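Local coordinates for protein AmbC (Sorangium cellulosum, PDB 5O15) that serves as a bifunctional dehydratase-cyclase domain of ambruticin biosynthesis, probably removing water from a polyketide intermediate and then closing a heterocycle, at residues 56-61 with 298-303; 62-67 with 87-92; 167-172 with 234-239. All coordinates share one frame; numbering follows the deposited sequence.

Contact 1 of 3, residues 56-61 with 298-303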
ATOM      1  N   THR A  56      12.762   5.368 -11.033  1.00 17.49           N
ATOM      2  CA  THR A  56      13.449   4.595 -10.005  1.00 17.58           C
ATOM      3  C   THR A  56      12.595   3.413  -9.591  1.00 16.16           C
ATOM      4  O   THR A  56      11.432   3.574  -9.219  1.00 16.21           O
ATOM      5  CB  THR A  56      13.749   5.500  -8.814  1.00 19.84           C
ATOM      6  OG1 THR A  56      14.675   6.514  -9.238  1.00 21.47           O
ATOM      7  CG2 THR A  56      14.372   4.712  -7.636  1.00 20.83           C
ATOM      8  N   VAL A  57      13.197   2.228  -9.581  1.00 17.42           N
ATOM      9  CA  VAL A  57      12.440   1.005  -9.338  1.00 17.84           C
ATOM     10  C   VAL A  57      12.482   0.722  -7.840  1.00 15.99           C
ATOM     11  O   VAL A  57      13.537   0.379  -7.293  1.00 18.12           O
ATOM     12  CB  VAL A  57      13.015  -0.167 -10.139  1.00 20.08           C
ATOM     13  CG1 VAL A  57      12.107  -1.356  -9.990  1.00 21.51           C
ATOM     14  CG2 VAL A  57      13.223   0.217 -11.617  1.00 23.72           C
ATOM     15  N   ILE A  58      11.349   0.870  -7.170  1.00 15.42           N
ATOM     16  CA  ILE A  58      11.279   0.687  -5.723  1.00 15.88           C
ATOM     17  C   ILE A  58      10.037  -0.125  -5.389  1.00 14.48           C
ATOM     18  O   ILE A  58       9.031  -0.090  -6.104  1.00 15.18           O
ATOM     19  CB  ILE A  58      11.254   2.019  -4.945  1.00 16.69           C
ATOM     20  CG1 ILE A  58      10.067   2.894  -5.369  1.00 20.84           C
ATOM     21  CG2 ILE A  58      12.600   2.702  -5.048  1.00 20.19           C
ATOM     22  CD1 ILE A  58       9.955   4.188  -4.566  1.00 21.37           C
ATOM     23  N   LEU A  59      10.099  -0.853  -4.285  1.00 14.82           N
ATOM     24  CA  LEU A  59       8.942  -1.594  -3.830  1.00 15.38           C
ATOM     25  C   LEU A  59       7.810  -0.605  -3.542  1.00 15.19           C
ATOM     26  O   LEU A  59       8.057   0.457  -2.984  1.00 16.22           O
ATOM     27  CB  LEU A  59       9.327  -2.384  -2.573  1.00 16.28           C
ATOM     28  CG  LEU A  59       8.346  -3.487  -2.135  1.00 16.62           C
ATOM     29  CD1 LEU A  59       8.274  -4.668  -3.123  1.00 17.91           C
ATOM     30  CD2 LEU A  59       8.657  -3.946  -0.753  1.00 18.65           C
ATOM     31  N   PRO A  60       6.565  -0.895  -3.922  1.00 14.85           N
ATOM     32  CA  PRO A  60       5.481   0.014  -3.519  1.00 15.11           C
ATOM     33  C   PRO A  60       5.356   0.098  -2.010  1.00 14.52           C
ATOM     34  O   PRO A  60       5.464  -0.908  -1.314  1.00 14.51           O
ATOM     35  CB  PRO A  60       4.228  -0.617  -4.136  1.00 16.80           C
ATOM     36  CG  PRO A  60       4.574  -2.034  -4.305  1.00 17.52           C
ATOM     37  CD  PRO A  60       6.047  -2.067  -4.633  1.00 15.69           C
ATOM     38  N   GLY A  61       5.085   1.300  -1.493  1.00 15.37           N
ATOM     39  CA  GLY A  61       4.864   1.452  -0.062  1.00 15.76           C
ATOM     40  C   GLY A  61       3.709   0.624   0.483  1.00 14.62           C
ATOM     41  O   GLY A  61       3.700   0.261   1.672  1.00 15.17           O
ATOM     42  N   GLU A 298      14.543  13.358  -8.789  1.00 21.12           N
ATOM     43  CA  GLU A 298      15.842  13.319  -8.126  1.00 23.11           C
ATOM     44  C   GLU A 298      15.695  12.960  -6.650  1.00 23.07           C
ATOM     45  O   GLU A 298      16.527  12.231  -6.103  1.00 24.24           O
ATOM     46  CB  GLU A 298      16.526  14.671  -8.278  1.00 26.84           C
ATOM     47  CG  GLU A 298      17.884  14.774  -7.617  1.00 32.30           C
ATOM     48  CD  GLU A 298      18.884  13.745  -8.118  1.00 39.03           C
ATOM     49  OE1 GLU A 298      19.892  13.514  -7.414  1.00 44.34           O
ATOM     50  OE2 GLU A 298      18.676  13.164  -9.200  1.00 40.30           O
ATOM     51  N   HIS A 299      14.647  13.455  -5.988  1.00 21.89           N
ATOM     52  CA  HIS A 299      14.438  13.102  -4.585  1.00 21.80           C
ATOM     53  C   HIS A 299      14.263  11.596  -4.436  1.00 21.66           C
ATOM     54  O   HIS A 299      14.866  10.965  -3.559  1.00 22.49           O
ATOM     55  CB  HIS A 299      13.197  13.812  -4.056  1.00 26.65           C
ATOM     56  CG  HIS A 299      12.916  13.523  -2.621  1.00 30.13           C
ATOM     57  ND1 HIS A 299      13.487  14.257  -1.612  1.00 32.43           N
ATOM     58  CD2 HIS A 299      12.165  12.570  -2.021  1.00 32.23           C
ATOM     59  CE1 HIS A 299      13.101  13.775  -0.442  1.00 33.27           C
ATOM     60  NE2 HIS A 299      12.296  12.751  -0.660  1.00 33.95           N
ATOM     61  N   VAL A 300      13.439  10.998  -5.306  1.00 20.43           N
ATOM     62  CA  VAL A 300      13.195   9.560  -5.241  1.00 20.82           C
ATOM     63  C   VAL A 300      14.467   8.791  -5.556  1.00 20.50           C
ATOM     64  O   VAL A 300      14.796   7.807  -4.884  1.00 21.40           O
ATOM     65  CB  VAL A 300      12.036   9.165  -6.176  1.00 21.75           C
ATOM     66  CG1 VAL A 300      11.858   7.659  -6.161  1.00 23.57           C
ATOM     67  CG2 VAL A 300      10.758   9.852  -5.744  1.00 22.75           C
ATOM     68  N   ARG A 301      15.213   9.232  -6.573  1.00 21.32           N
ATOM     69  CA  ARG A 301      16.447   8.549  -6.939  1.00 22.61           C
ATOM     70  C   ARG A 301      17.426   8.555  -5.775  1.00 22.44           C
ATOM     71  O   ARG A 301      18.029   7.529  -5.446  1.00 24.67           O
ATOM     72  CB  ARG A 301      17.085   9.253  -8.135  1.00 26.03           C
ATOM     73  CG  ARG A 301      18.345   8.561  -8.659  1.00 29.78           C
ATOM     74  CD  ARG A 301      19.158   9.478  -9.564  1.00 35.30           C
ATOM     75  NE  ARG A 301      19.782  10.551  -8.786  1.00 40.60           N
ATOM     76  CZ  ARG A 301      20.786  10.372  -7.930  1.00 45.09           C
ATOM     77  NH1 ARG A 301      21.288   9.159  -7.733  1.00 46.84           N
ATOM     78  NH2 ARG A 301      21.283  11.403  -7.255  1.00 45.81           N
ATOM     79  N   LYS A 302      17.616   9.723  -5.165  1.00 24.65           N
ATOM     80  CA  LYS A 302      18.550   9.860  -4.061  1.00 25.93           C
ATOM     81  C   LYS A 302      18.094   9.043  -2.867  1.00 25.38           C
ATOM     82  O   LYS A 302      18.915   8.404  -2.190  1.00 27.55           O
ATOM     83  CB  LYS A 302      18.678  11.338  -3.696  1.00 28.96           C
ATOM     84  CG  LYS A 302      19.562  12.144  -4.645  1.00 37.44           C
ATOM     85  CD  LYS A 302      19.550  13.640  -4.303  1.00 43.16           C
ATOM     86  CE  LYS A 302      20.763  14.372  -4.878  1.00 48.20           C
ATOM     87  NZ  LYS A 302      20.400  15.676  -5.526  1.00 50.75           N
ATOM     88  N   ALA A 303      16.796   9.058  -2.562  1.00 23.88           N
ATOM     89  CA  ALA A 303      16.286   8.306  -1.418  1.00 23.27           C
ATOM     90  C   ALA A 303      16.490   6.811  -1.593  1.00 24.06           C
ATOM     91  O   ALA A 303      16.868   6.114  -0.631  1.00 25.60           O
ATOM     92  CB  ALA A 303      14.809   8.624  -1.192  1.00 23.86           C
TER
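Arg301, whose CA and CB lie against the hydroxyl of Thr56, turns its far end back to its own helix, where NE donates to Glu298 OE2 at 2.9 Å. That bond is nearly straight, 176° at the hydrogen, and lies in the guanidinium plane of Arg301, but on the syn side of OE2 and 32° out of the carboxylate plane. Within the double hotdog fold, the contact lays the C-terminal helix 297-305 against the short strand 56-57 and the loop after it. The residues from His51 to Pro60 fit the HxxxGxxxxP signature of polyketide synthase dehydratases, so the helix packs against part of this signature segment, at Thr56 and Ile58. Ile58 gives its carbonyl O to His51 ND1, a bond that probably helps set the rotation of the imidazole, while its side chain turns toward the helix.

Thr56 gives the largest single share of the interface, with Val300 close behind. With chi1 at -65°, CG2 stands anti to the backbone N and OG1 anti to the carbonyl carbon, which spreads the two branches over neighbouring helix residues. OG1 reaches Arg301 CA at 3.5 Å and Arg301 CB at 3.8 Å. Thr56 CB approaches Val300 CG1 at 3.9 Å and CG2 comes within 4.1 Å of the same methyl, the two side chains passing alongside one another, pointing opposite ways. A glycine here would remove both branches and is likely to leave Val300 CG1 without the CB and CG2 it packs on here and a gap beside Arg301 CA. Val53 and Ala304 extend the apolar surroundings, Val53 touching Val300 and Ile58, Ala304 touching Thr56 and Ile58. Deeper in, Ile58 CD1, at the end of an extended side chain, meets Val300 CG1 at 4.3 Å.

Contact 2 of 3, residues 62-67 with 87-92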
ATOM      1  N   THR A  62       2.737   0.287  -0.390  1.00 13.66           N
ATOM      2  CA  THR A  62       1.677  -0.624   0.033  1.00 12.70           C
ATOM      3  C   THR A  62       2.204  -2.005   0.382  1.00 12.65           C
ATOM      4  O   THR A  62       1.523  -2.750   1.094  1.00 13.71           O
ATOM      5  CB  THR A  62       0.616  -0.757  -1.054  1.00 13.49           C
ATOM      6  OG1 THR A  62       1.271  -1.171  -2.249  1.00 13.19           O
ATOM      7  CG2 THR A  62      -0.136   0.545  -1.293  1.00 14.38           C
ATOM      8  N   ALA A  63       3.397  -2.363  -0.085  1.00 12.67           N
ATOM      9  CA  ALA A  63       3.993  -3.615   0.359  1.00 12.89           C
ATOM     10  C   ALA A  63       4.422  -3.554   1.829  1.00 12.91           C
ATOM     11  O   ALA A  63       4.362  -4.570   2.534  1.00 13.81           O
ATOM     12  CB  ALA A  63       5.203  -3.974  -0.481  1.00 14.19           C
ATOM     13  N   PHE A  64       4.824  -2.376   2.325  1.00 13.46           N
ATOM     14  CA  PHE A  64       5.134  -2.239   3.749  1.00 14.31           C
ATOM     15  C   PHE A  64       3.861  -2.342   4.563  1.00 13.94           C
ATOM     16  O   PHE A  64       3.865  -2.926   5.642  1.00 14.34           O
ATOM     17  CB  PHE A  64       5.857  -0.919   4.026  1.00 15.57           C
ATOM     18  CG  PHE A  64       7.118  -0.745   3.271  1.00 18.60           C
ATOM     19  CD1 PHE A  64       8.093  -1.721   3.241  1.00 20.26           C
ATOM     20  CD2 PHE A  64       7.323   0.410   2.542  1.00 20.26           C
ATOM     21  CE1 PHE A  64       9.278  -1.503   2.505  1.00 21.34           C
ATOM     22  CE2 PHE A  64       8.480   0.627   1.840  1.00 21.99           C
ATOM     23  CZ  PHE A  64       9.419  -0.336   1.767  1.00 22.30           C
ATOM     24  N   VAL A  65       2.746  -1.823   4.036  1.00 14.29           N
ATOM     25  CA  VAL A  65       1.461  -2.007   4.688  1.00 14.06           C
ATOM     26  C   VAL A  65       1.110  -3.484   4.784  1.00 13.37           C
ATOM     27  O   VAL A  65       0.682  -3.973   5.835  1.00 13.58           O
ATOM     28  CB  VAL A  65       0.377  -1.176   3.989  1.00 14.71           C
ATOM     29  CG1 VAL A  65      -0.966  -1.429   4.607  1.00 16.53           C
ATOM     30  CG2 VAL A  65       0.719   0.312   4.032  1.00 16.88           C
ATOM     31  N   GLU A  66       1.262  -4.213   3.676  1.00 12.84           N
ATOM     32  CA  GLU A  66       0.996  -5.644   3.655  1.00 13.15           C
ATOM     33  C   GLU A  66       1.857  -6.378   4.681  1.00 13.25           C
ATOM     34  O   GLU A  66       1.362  -7.258   5.395  1.00 13.75           O
ATOM     35  CB  GLU A  66       1.228  -6.185   2.236  1.00 13.89           C
ATOM     36  CG  GLU A  66       1.350  -7.689   2.126  1.00 14.95           C
ATOM     37  CD  GLU A  66       0.079  -8.470   2.455  1.00 16.40           C
ATOM     38  OE1 GLU A  66      -0.963  -7.875   2.796  1.00 15.84           O
ATOM     39  OE2 GLU A  66       0.150  -9.722   2.424  1.00 18.29           O
ATOM     40  N   LEU A  67       3.147  -6.047   4.750  1.00 12.97           N
ATOM     41  CA  LEU A  67       4.007  -6.720   5.714  1.00 13.99           C
ATOM     42  C   LEU A  67       3.580  -6.406   7.144  1.00 13.71           C
ATOM     43  O   LEU A  67       3.591  -7.292   8.007  1.00 14.55           O
ATOM     44  CB  LEU A  67       5.471  -6.340   5.449  1.00 14.41           C
ATOM     45  CG  LEU A  67       6.048  -6.965   4.161  1.00 15.46           C
ATOM     46  CD1 LEU A  67       7.335  -6.291   3.763  1.00 18.50           C
ATOM     47  CD2 LEU A  67       6.220  -8.464   4.329  1.00 17.54           C
ATOM     48  N   ALA A  87      12.347   5.013   4.426  1.00 20.34           N
ATOM     49  CA  ALA A  87      13.215   4.939   3.251  1.00 22.21           C
ATOM     50  C   ALA A  87      12.691   3.898   2.283  1.00 19.15           C
ATOM     51  O   ALA A  87      12.257   2.826   2.727  1.00 18.74           O
ATOM     52  CB  ALA A  87      14.616   4.521   3.704  1.00 24.78           C
ATOM     53  N   PRO A  88      12.790   4.150   0.983  1.00 19.58           N
ATOM     54  CA  PRO A  88      12.307   3.174  -0.003  1.00 19.55           C
ATOM     55  C   PRO A  88      13.219   1.957  -0.070  1.00 18.99           C
ATOM     56  O   PRO A  88      14.358   1.945   0.392  1.00 20.90           O
ATOM     57  CB  PRO A  88      12.328   3.944  -1.325  1.00 22.26           C
ATOM     58  CG  PRO A  88      13.345   5.014  -1.115  1.00 24.12           C
ATOM     59  CD  PRO A  88      13.326   5.364   0.349  1.00 21.38           C
ATOM     60  N   LEU A  89      12.704   0.924  -0.708  1.00 18.49           N
ATOM     61  CA  LEU A  89      13.418  -0.325  -0.918  1.00 18.43           C
ATOM     62  C   LEU A  89      13.678  -0.416  -2.420  1.00 17.76           C
ATOM     63  O   LEU A  89      12.751  -0.633  -3.219  1.00 16.71           O
ATOM     64  CB  LEU A  89      12.578  -1.493  -0.411  1.00 18.58           C
ATOM     65  CG  LEU A  89      13.203  -2.880  -0.275  1.00 20.24           C
ATOM     66  CD1 LEU A  89      12.427  -3.772   0.687  1.00 21.11           C
ATOM     67  CD2 LEU A  89      13.404  -3.591  -1.571  1.00 24.28           C
ATOM     68  N   ALA A  90      14.933  -0.200  -2.795  1.00 19.33           N
ATOM     69  CA  ALA A  90      15.361  -0.315  -4.180  1.00 19.76           C
ATOM     70  C   ALA A  90      15.361  -1.780  -4.568  1.00 20.29           C
ATOM     71  O   ALA A  90      15.833  -2.627  -3.813  1.00 22.54           O
ATOM     72  CB  ALA A  90      16.762   0.273  -4.330  1.00 22.77           C
ATOM     73  N   LEU A  91      14.831  -2.079  -5.712  1.00 18.83           N
ATOM     74  CA  LEU A  91      14.640  -3.477  -6.090  1.00 19.08           C
ATOM     75  C   LEU A  91      15.712  -3.924  -7.061  1.00 22.32           C
ATOM     76  O   LEU A  91      15.960  -3.233  -8.055  1.00 24.41           O
ATOM     77  CB  LEU A  91      13.282  -3.669  -6.745  1.00 18.84           C
ATOM     78  CG  LEU A  91      12.077  -3.548  -5.804  1.00 19.67           C
ATOM     79  CD1 LEU A  91      10.793  -3.386  -6.592  1.00 20.23           C
ATOM     80  CD2 LEU A  91      12.000  -4.754  -4.862  1.00 21.32           C
ATOM     81  N   PRO A  92      16.312  -5.091  -6.861  1.00 24.48           N
ATOM     82  CA  PRO A  92      17.279  -5.602  -7.839  1.00 26.22           C
ATOM     83  C   PRO A  92      16.556  -6.093  -9.072  1.00 27.24           C
ATOM     84  O   PRO A  92      15.427  -6.581  -8.991  1.00 25.68           O
ATOM     85  CB  PRO A  92      17.920  -6.778  -7.102  1.00 28.02           C
ATOM     86  CG  PRO A  92      16.813  -7.291  -6.245  1.00 28.18           C
ATOM     87  CD  PRO A  92      16.035  -6.074  -5.800  1.00 26.62           C
TER
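Phe64 reaches out from its helix so that the far corner of the ring, CZ, lies 4.0 Å from Leu89 CB. Of the residues involved, Phe64 loses the most surface, with Leu89 and then Ala87 behind it. Its CB points toward the 87-92 loop, and with CG anti to the carbonyl carbon (chi1 -58°) the ring continues far enough for CZ to reach Leu89. Leu89 CB comes to the edge of the ring, close to its plane, and so abuts the rim rather than covering a face. The two side chains run at a slant to each other, and Leu89 meets the ring with the base of its side chain. Ala87 takes part through its main chain: its CB points away, and its carbonyl O lies a loose 4.4 Å from Phe64 CZ.

This is the first hotdog of the double hotdog fold, where helix 61-75 is the sausage and the antiparallel strands curl round it as the bun; the 87-92 loop joins strands 79-85 and 96-103 beside it. His131 links the two sides of the contact, since its ND1 is hydrogen-bonded to Ala87 O while its ring meets that of Phe64 with the planes only about 10° apart. The imidazole is thus held at ND1 and lies next to a nearly parallel aromatic ring, which probably limits its rotation. Val116 of strand 112-120 touches both Phe64 and Leu67, and Ser118 of the same strand touches Leu89.

Contact 3 of 3, residues 167-172 with 234-239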
ATOM      1  N   GLU A 167       1.418  11.799 -16.901  1.00 12.50           N
ATOM      2  CA  GLU A 167       2.821  11.510 -17.190  1.00 12.64           C
ATOM      3  C   GLU A 167       3.482  10.742 -16.055  1.00 12.78           C
ATOM      4  O   GLU A 167       4.192   9.772 -16.291  1.00 12.90           O
ATOM      5  CB  GLU A 167       3.560  12.810 -17.457  1.00 13.07           C
ATOM      6  CG  GLU A 167       5.008  12.664 -17.853  1.00 13.60           C
ATOM      7  CD  GLU A 167       5.252  12.276 -19.300  1.00 13.50           C
ATOM      8  OE1 GLU A 167       4.334  12.396 -20.145  1.00 13.95           O
ATOM      9  OE2 GLU A 167       6.376  11.866 -19.596  1.00 14.96           O
ATOM     10  N   ALA A 168       3.266  11.180 -14.807  1.00 13.53           N
ATOM     11  CA  ALA A 168       3.979  10.596 -13.669  1.00 14.45           C
ATOM     12  C   ALA A 168       3.664   9.121 -13.483  1.00 14.06           C
ATOM     13  O   ALA A 168       4.461   8.414 -12.846  1.00 16.02           O
ATOM     14  CB  ALA A 168       3.681  11.403 -12.397  1.00 17.06           C
ATOM     15  N   LEU A 169       2.518   8.635 -13.965  1.00 13.67           N
ATOM     16  CA  LEU A 169       2.198   7.217 -13.942  1.00 13.08           C
ATOM     17  C   LEU A 169       2.543   6.559 -15.273  1.00 12.70           C
ATOM     18  O   LEU A 169       3.333   5.624 -15.360  1.00 13.61           O
ATOM     19  CB  LEU A 169       0.726   6.994 -13.613  1.00 14.23           C
ATOM     20  CG  LEU A 169       0.313   7.430 -12.213  1.00 15.17           C
ATOM     21  CD1 LEU A 169      -1.157   7.231 -12.051  1.00 18.04           C
ATOM     22  CD2 LEU A 169       1.061   6.623 -11.126  1.00 18.37           C
ATOM     23  N   ASP A 170       1.920   7.053 -16.351  1.00 12.12           N
ATOM     24  CA  ASP A 170       1.901   6.375 -17.640  1.00 13.06           C
ATOM     25  C   ASP A 170       3.262   6.352 -18.308  1.00 12.71           C
ATOM     26  O   ASP A 170       3.504   5.475 -19.143  1.00 13.83           O
ATOM     27  CB  ASP A 170       0.804   6.976 -18.531  1.00 12.25           C
ATOM     28  CG  ASP A 170      -0.551   6.668 -17.997  1.00 12.59           C
ATOM     29  OD1 ASP A 170      -0.808   5.479 -17.724  1.00 13.93           O
ATOM     30  OD2 ASP A 170      -1.376   7.578 -17.798  1.00 13.60           O
ATOM     31  N   ALA A 171       4.139   7.306 -18.036  1.00 12.69           N
ATOM     32  CA  ALA A 171       5.467   7.240 -18.623  1.00 12.81           C
ATOM     33  C   ALA A 171       6.317   6.129 -18.045  1.00 13.01           C
ATOM     34  O   ALA A 171       7.355   5.796 -18.622  1.00 14.21           O
ATOM     35  CB  ALA A 171       6.189   8.570 -18.470  1.00 13.28           C
ATOM     36  N   TRP A 172       5.915   5.569 -16.889  1.00 13.42           N
ATOM     37  CA  TRP A 172       6.846   4.797 -16.084  1.00 13.34           C
ATOM     38  C   TRP A 172       6.381   3.391 -15.744  1.00 14.21           C
ATOM     39  O   TRP A 172       7.174   2.455 -15.806  1.00 15.30           O
ATOM     40  CB  TRP A 172       7.127   5.563 -14.794  1.00 14.53           C
ATOM     41  CG  TRP A 172       7.751   6.898 -14.988  1.00 14.69           C
ATOM     42  CD1 TRP A 172       7.187   8.092 -14.715  1.00 14.86           C
ATOM     43  CD2 TRP A 172       9.042   7.169 -15.525  1.00 15.70           C
ATOM     44  NE1 TRP A 172       8.053   9.104 -15.024  1.00 16.19           N
ATOM     45  CE2 TRP A 172       9.207   8.562 -15.516  1.00 16.41           C
ATOM     46  CE3 TRP A 172      10.086   6.366 -15.998  1.00 17.47           C
ATOM     47  CZ2 TRP A 172      10.386   9.180 -15.931  1.00 19.68           C
ATOM     48  CZ3 TRP A 172      11.258   6.986 -16.427  1.00 20.48           C
ATOM     49  CH2 TRP A 172      11.387   8.377 -16.388  1.00 20.32           C
ATOM     50  N   GLU A 234       5.424  19.309 -10.904  1.00 26.19           N
ATOM     51  CA  GLU A 234       6.571  18.422 -11.070  1.00 23.61           C
ATOM     52  C   GLU A 234       6.461  17.228 -10.126  1.00 21.72           C
ATOM     53  O   GLU A 234       6.134  17.383  -8.954  1.00 24.35           O
ATOM     54  CB  GLU A 234       7.865  19.184 -10.744  1.00 25.29           C
ATOM     55  CG  GLU A 234       9.129  18.354 -10.929  1.00 28.28           C
ATOM     56  CD  GLU A 234      10.400  19.090 -10.562  1.00 31.75           C
ATOM     57  OE1 GLU A 234      10.326  20.231 -10.058  1.00 35.96           O
ATOM     58  OE2 GLU A 234      11.480  18.520 -10.791  1.00 33.11           O
ATOM     59  N   GLY A 235       6.756  16.035 -10.644  1.00 19.87           N
ATOM     60  CA  GLY A 235       6.919  14.856  -9.824  1.00 19.40           C
ATOM     61  C   GLY A 235       5.652  14.105  -9.513  1.00 18.67           C
ATOM     62  O   GLY A 235       4.734  14.045 -10.327  1.00 19.59           O
ATOM     63  N   ILE A 236       5.590  13.507  -8.323  1.00 18.57           N
ATOM     64  CA  ILE A 236       4.449  12.658  -7.983  1.00 18.22           C
ATOM     65  C   ILE A 236       4.241  12.675  -6.471  1.00 17.27           C
ATOM     66  O   ILE A 236       5.234  12.712  -5.716  1.00 17.91           O
ATOM     67  CB  ILE A 236       4.673  11.216  -8.481  1.00 20.32           C
ATOM     68  CG1 ILE A 236       3.351  10.446  -8.501  1.00 21.55           C
ATOM     69  CG2 ILE A 236       5.775  10.497  -7.653  1.00 22.39           C
ATOM     70  CD1 ILE A 236       3.437   9.061  -9.150  1.00 25.64           C
ATOM     71  N   PRO A 237       3.009  12.635  -5.962  1.00 17.72           N
ATOM     72  CA  PRO A 237       2.840  12.401  -4.505  1.00 18.29           C
ATOM     73  C   PRO A 237       3.271  10.995  -4.149  1.00 19.67           C
ATOM     74  O   PRO A 237       2.815  10.021  -4.744  1.00 20.98           O
ATOM     75  CB  PRO A 237       1.337  12.587  -4.283  1.00 20.35           C
ATOM     76  CG  PRO A 237       0.856  13.376  -5.486  1.00 22.41           C
ATOM     77  CD  PRO A 237       1.725  12.935  -6.627  1.00 20.59           C
ATOM     78  N   MET A 238       4.072  10.892  -3.078  1.00 20.58           N
ATOM     79  CA  MET A 238       4.632   9.649  -2.578  1.00 24.67           C
ATOM     80  C   MET A 238       4.077   9.403  -1.173  1.00 21.44           C
ATOM     81  O   MET A 238       4.197  10.275  -0.297  1.00 18.76           O
ATOM     82  CB  MET A 238       6.155   9.804  -2.422  1.00 29.10           C
ATOM     83  CG  MET A 238       6.958  10.096  -3.631  1.00 35.12           C
ATOM     84  SD  MET A 238       7.505   8.578  -4.352  1.00 35.48           S
ATOM     85  CE  MET A 238       8.409   7.646  -3.122  1.00 37.62           C
ATOM     86  N   PRO A 239       3.490   8.243  -0.913  1.00 24.87           N
ATOM     87  CA  PRO A 239       2.985   7.954   0.439  1.00 25.24           C
ATOM     88  C   PRO A 239       4.102   7.994   1.465  1.00 19.95           C
ATOM     89  O   PRO A 239       5.178   7.438   1.244  1.00 24.21           O
ATOM     90  CB  PRO A 239       2.477   6.521   0.317  1.00 31.28           C
ATOM     91  CG  PRO A 239       2.235   6.326  -1.168  1.00 32.48           C
ATOM     92  CD  PRO A 239       3.285   7.117  -1.842  1.00 29.66           C
TER
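Leu169 and Ile236 lie nearly perpendicular to each other, meeting through single methyls, Leu169 CD2 and Ile236 CD1, 3.9 Å apart. The contact belongs to the second hotdog of the double hotdog fold and sets the short helix 167-170 against the beginning of the long strand 236-247. Ile236 directs its side chain at the helix. CG1, anti to the backbone N (chi1 -163°), carries CD1 on an extended chain to a place beside Leu169 CD2 and 3.9 Å from Ala168 O. Ala168, small enough to sit close to the strand, lays its CB alongside the root of Ile236, 4.0 Å from Ile236 CB and equally far from CG1. Leu54 and Val53 also touch Ile236, so the isoleucine is packed by the helix and by residues of the first hotdog. Leu169 in turn rests on Arg223 of helix 211-225, and Arg223 NH2 makes a salt bridge to Asp170 OD1 that ties the short helix to the long one. Just before the strand, Gly235 adopts a positive phi of 86° and presents its carbonyl O to Ala168 CB at 3.5 Å.

In the fold
From the N terminus, the chain passes through strand 56-57 and runs straight on into helix 61-75. Contact 2 closes a short loop within the first hotdog, between that helix and the 87-92 loop. Contact 3 follows in series, closing a longer loop in the second hotdog. Both lie within the span of contact 1, which ties the C-terminal helix, following the second hotdog, to the first hotdog at the loop preceding helix 61-75. Contacts 1 and 2 adjoin: Leu59 N and Leu89 O are 2.9 Å apart, a probable hydrogen bond. Contact 1 also reaches contact 3, where Met238 SD packs on Val300 CG2. Contacts 2 and 3 do not touch, their centres about 17 Å apart.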